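LYND (Lyngbya aestuarii, PDB 4V1T) probably acts as an ATP-dependent YcaO-type heterocyclase (cyclodehydratase), converting cysteine residues of a precursor peptide to thiazolines. Local coordinates at residues 301-306 against 357-363. Sequence-based numbering, arbitrary orientation.
Sequences KSHILI and HLISPVT
H303 meets S360 through a hydrogen bond, ND1 to OG at 2.8 Å, that fastens strand 299-304, at the edge of its sheet, to the loop following helix 348-355. The angle of 143° shows a bent bond, with OG near the imidazole plane. With chi1 at 167°, the S360 hydroxyl swings away from its own N to where the amides of V362 and T363 donate to OG, each N 3.1 Å away, in an ST turn and ST motif. Packing is tight here: H303 CB lies 3.4 Å from T363 CG2, and V362 CG2 sits over one ring face, a CH-pi contact, while H303 NE2 hydrogen-bonds T292 OG1 on the adjacent strand. Just past the strand, L305 packs on residues of the Cys4 zinc site. Replacing S360 by an alanine would probably leave H303 ND1 and two loop amides without their shared partner.

The H357 side is looser. I304 CG1 comes no nearer than 4.2 Å to H357 CB, and I306 CD1 covers ND1 at the ring edge, a buried nitrogen without a partner. One water joins H357 O to I304 N; another, less certain, reaches I304 O. The chemistry thus implies two attachments: one hydroxyl fixing ring and turn, and water bridging the backbones at H357.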
ATOM      1  N   LYS B 301      -1.038  13.523   2.141  1.00 46.26           N
ATOM      2  CA  LYS B 301      -0.532  12.536   3.090  1.00 46.27           C
ATOM      3  C   LYS B 301      -1.054  12.811   4.501  1.00 45.81           C
ATOM      4  O   LYS B 301      -1.145  13.966   4.915  1.00 43.00           O
ATOM      5  CB  LYS B 301       1.000  12.569   3.119  1.00 51.07           C
ATOM      6  CG  LYS B 301       1.695  11.785   2.015  1.00 70.06           C
ATOM      7  CD  LYS B 301       3.158  12.220   1.891  1.00 87.10           C
ATOM      8  CE  LYS B 301       4.086  11.063   1.541  1.00 96.01           C
ATOM      9  NZ  LYS B 301       4.639  10.394   2.758  1.00 95.09           N
ATOM     10  N   SER B 302      -1.378  11.738   5.226  1.00 45.53           N
ATOM     11  CA  SER B 302      -1.701  11.811   6.648  1.00 49.77           C
ATOM     12  C   SER B 302      -0.521  11.315   7.451  1.00 43.45           C
ATOM     13  O   SER B 302       0.024  10.258   7.171  1.00 46.67           O
ATOM     14  CB  SER B 302      -2.942  10.979   6.985  1.00 45.89           C
ATOM     15  OG  SER B 302      -4.045  11.424   6.231  1.00 67.48           O
ATOM     16  N   HIS B 303      -0.133  12.092   8.450  1.00 41.42           N
ATOM     17  CA  HIS B 303       1.042  11.786   9.267  1.00 41.14           C
ATOM     18  C   HIS B 303       0.635  11.647  10.738  1.00 42.68           C
ATOM     19  O   HIS B 303       0.117  12.588  11.331  1.00 50.05           O
ATOM     20  CB  HIS B 303       2.105  12.879   9.106  1.00 36.03           C
ATOM     21  CG  HIS B 303       2.302  13.323   7.694  1.00 39.31           C
ATOM     22  ND1 HIS B 303       3.259  12.771   6.873  1.00 49.32           N
ATOM     23  CD2 HIS B 303       1.655  14.250   6.946  1.00 62.65           C
ATOM     24  CE1 HIS B 303       3.209  13.351   5.689  1.00 38.73           C
ATOM     25  NE2 HIS B 303       2.240  14.247   5.705  1.00 50.65           N
ATOM     26  N   ILE B 304       0.886  10.473  11.316  1.00 38.44           N
ATOM     27  CA  ILE B 304       0.494  10.189  12.692  1.00 42.66           C
ATOM     28  C   ILE B 304       1.502  10.757  13.689  1.00 44.81           C
ATOM     29  O   ILE B 304       2.672  10.414  13.648  1.00 47.67           O
ATOM     30  CB  ILE B 304       0.372   8.678  12.956  1.00 42.52           C
ATOM     31  CG1 ILE B 304      -0.580   8.011  11.954  1.00 55.15           C
ATOM     32  CG2 ILE B 304      -0.103   8.419  14.391  1.00 41.92           C
ATOM     33  CD1 ILE B 304      -2.046   8.135  12.304  1.00 52.49           C
ATOM     34  N   LEU B 305       1.032  11.590  14.605  1.00 44.90           N
ATOM     35  CA  LEU B 305       1.862  12.091  15.689  1.00 39.63           C
ATOM     36  C   LEU B 305       1.750  11.189  16.910  1.00 37.81           C
ATOM     37  O   LEU B 305       0.692  11.097  17.528  1.00 40.80           O
ATOM     38  CB  LEU B 305       1.460  13.521  16.066  1.00 42.51           C
ATOM     39  CG  LEU B 305       2.148  14.087  17.312  1.00 47.60           C
ATOM     40  CD1 LEU B 305       3.657  14.165  17.104  1.00 52.06           C
ATOM     41  CD2 LEU B 305       1.583  15.457  17.666  1.00 55.02           C
ATOM     42  N   ILE B 306       2.851  10.540  17.261  1.00 47.71           N
ATOM     43  CA  ILE B 306       2.892   9.711  18.452  1.00 53.74           C
ATOM     44  C   ILE B 306       3.213  10.585  19.658  1.00 42.95           C
ATOM     45  O   ILE B 306       4.132  11.384  19.624  1.00 43.36           O
ATOM     46  CB  ILE B 306       3.935   8.576  18.325  1.00 54.49           C
ATOM     47  CG1 ILE B 306       3.430   7.483  17.380  1.00 55.65           C
ATOM     48  CG2 ILE B 306       4.211   7.926  19.687  1.00 53.71           C
ATOM     49  CD1 ILE B 306       3.541   7.824  15.920  1.00 71.14           C
ATOM     50  N   HIS B 357       3.194   3.357  10.241  1.00 42.66           N
ATOM     51  CA  HIS B 357       2.961   4.749  10.630  1.00 42.96           C
ATOM     52  C   HIS B 357       4.253   5.523  10.888  1.00 37.05           C
ATOM     53  O   HIS B 357       4.264   6.756  10.867  1.00 40.28           O
ATOM     54  CB  HIS B 357       2.071   4.805  11.874  1.00 41.61           C
ATOM     55  CG  HIS B 357       2.642   4.093  13.059  1.00 48.87           C
ATOM     56  ND1 HIS B 357       3.287   4.752  14.084  1.00 57.19           N
ATOM     57  CD2 HIS B 357       2.675   2.779  13.377  1.00 51.88           C
ATOM     58  CE1 HIS B 357       3.688   3.874  14.985  1.00 44.19           C
ATOM     59  NE2 HIS B 357       3.327   2.670  14.579  1.00 49.78           N
ATOM     60  N   LEU B 358       5.338   4.798  11.140  1.00 44.81           N
ATOM     61  CA  LEU B 358       6.630   5.431  11.351  1.00 44.86           C
ATOM     62  C   LEU B 358       7.214   5.965  10.037  1.00 52.61           C
ATOM     63  O   LEU B 358       8.205   6.699  10.046  1.00 38.36           O
ATOM     64  CB  LEU B 358       7.593   4.448  12.003  1.00 44.06           C
ATOM     65  CG  LEU B 358       7.215   3.979  13.404  1.00 47.20           C
ATOM     66  CD1 LEU B 358       8.264   2.995  13.906  1.00 35.74           C
ATOM     67  CD2 LEU B 358       7.079   5.141  14.368  1.00 48.52           C
ATOM     68  N   ILE B 359       6.602   5.599   8.911  1.00 46.66           N
ATOM     69  CA  ILE B 359       7.044   6.113   7.607  1.00 52.82           C
ATOM     70  C   ILE B 359       6.398   7.465   7.337  1.00 51.17           C
ATOM     71  O   ILE B 359       5.214   7.547   7.012  1.00 61.72           O
ATOM     72  CB  ILE B 359       6.710   5.143   6.448  1.00 52.94           C
ATOM     73  CG1 ILE B 359       7.283   3.748   6.709  1.00 44.53           C
ATOM     74  CG2 ILE B 359       7.275   5.676   5.135  1.00 48.75           C
ATOM     75  CD1 ILE B 359       6.656   2.650   5.883  1.00 45.03           C
ATOM     76  N   SER B 360       7.189   8.517   7.479  1.00 55.42           N
ATOM     77  CA  SER B 360       6.728   9.877   7.256  1.00 52.24           C
ATOM     78  C   SER B 360       7.883  10.856   7.365  1.00 50.73           C
ATOM     79  O   SER B 360       8.581  10.876   8.380  1.00 47.46           O
ATOM     80  CB  SER B 360       5.661  10.260   8.278  1.00 38.37           C
ATOM     81  OG  SER B 360       5.435  11.660   8.252  1.00 38.45           O
ATOM     82  N   PRO B 361       8.079  11.696   6.336  1.00 52.50           N
ATOM     83  CA  PRO B 361       9.154  12.686   6.422  1.00 50.54           C
ATOM     84  C   PRO B 361       8.822  13.877   7.313  1.00 46.10           C
ATOM     85  O   PRO B 361       9.633  14.784   7.438  1.00 52.93           O
ATOM     86  CB  PRO B 361       9.329  13.128   4.969  1.00 53.86           C
ATOM     87  CG  PRO B 361       7.988  12.958   4.367  1.00 54.40           C
ATOM     88  CD  PRO B 361       7.356  11.776   5.054  1.00 48.33           C
ATOM     89  N   VAL B 362       7.640  13.860   7.936  1.00 38.29           N
ATOM     90  CA  VAL B 362       7.187  14.955   8.793  1.00 42.21           C
ATOM     91  C   VAL B 362       7.165  14.522  10.253  1.00 46.09           C
ATOM     92  O   VAL B 362       7.825  15.128  11.100  1.00 48.86           O
ATOM     93  CB  VAL B 362       5.777  15.431   8.380  1.00 53.67           C
ATOM     94  CG1 VAL B 362       5.279  16.541   9.301  1.00 50.60           C
ATOM     95  CG2 VAL B 362       5.782  15.890   6.928  1.00 52.59           C
ATOM     96  N   THR B 363       6.417  13.465  10.532  1.00 49.34           N
ATOM     97  CA  THR B 363       6.201  12.986  11.894  1.00 55.92           C
ATOM     98  C   THR B 363       6.882  11.646  12.162  1.00 56.12           C
ATOM     99  O   THR B 363       6.875  11.150  13.291  1.00 56.42           O
ATOM    100  CB  THR B 363       4.691  12.815  12.170  1.00 53.04           C
ATOM    101  OG1 THR B 363       4.465  12.757  13.574  1.00 83.15           O
ATOM    102  CG2 THR B 363       4.173  11.549  11.514  1.00 48.52           C
TER
HETATM  103  O   HOH W   1       2.401   8.369  10.059  1.00 51.47           O
HETATM  104  O   HOH W   2       4.502   8.472  13.140  1.00 55.83           O
HETATM  105  O   HOH W   3       5.447  11.094  15.770  1.00 37.11           O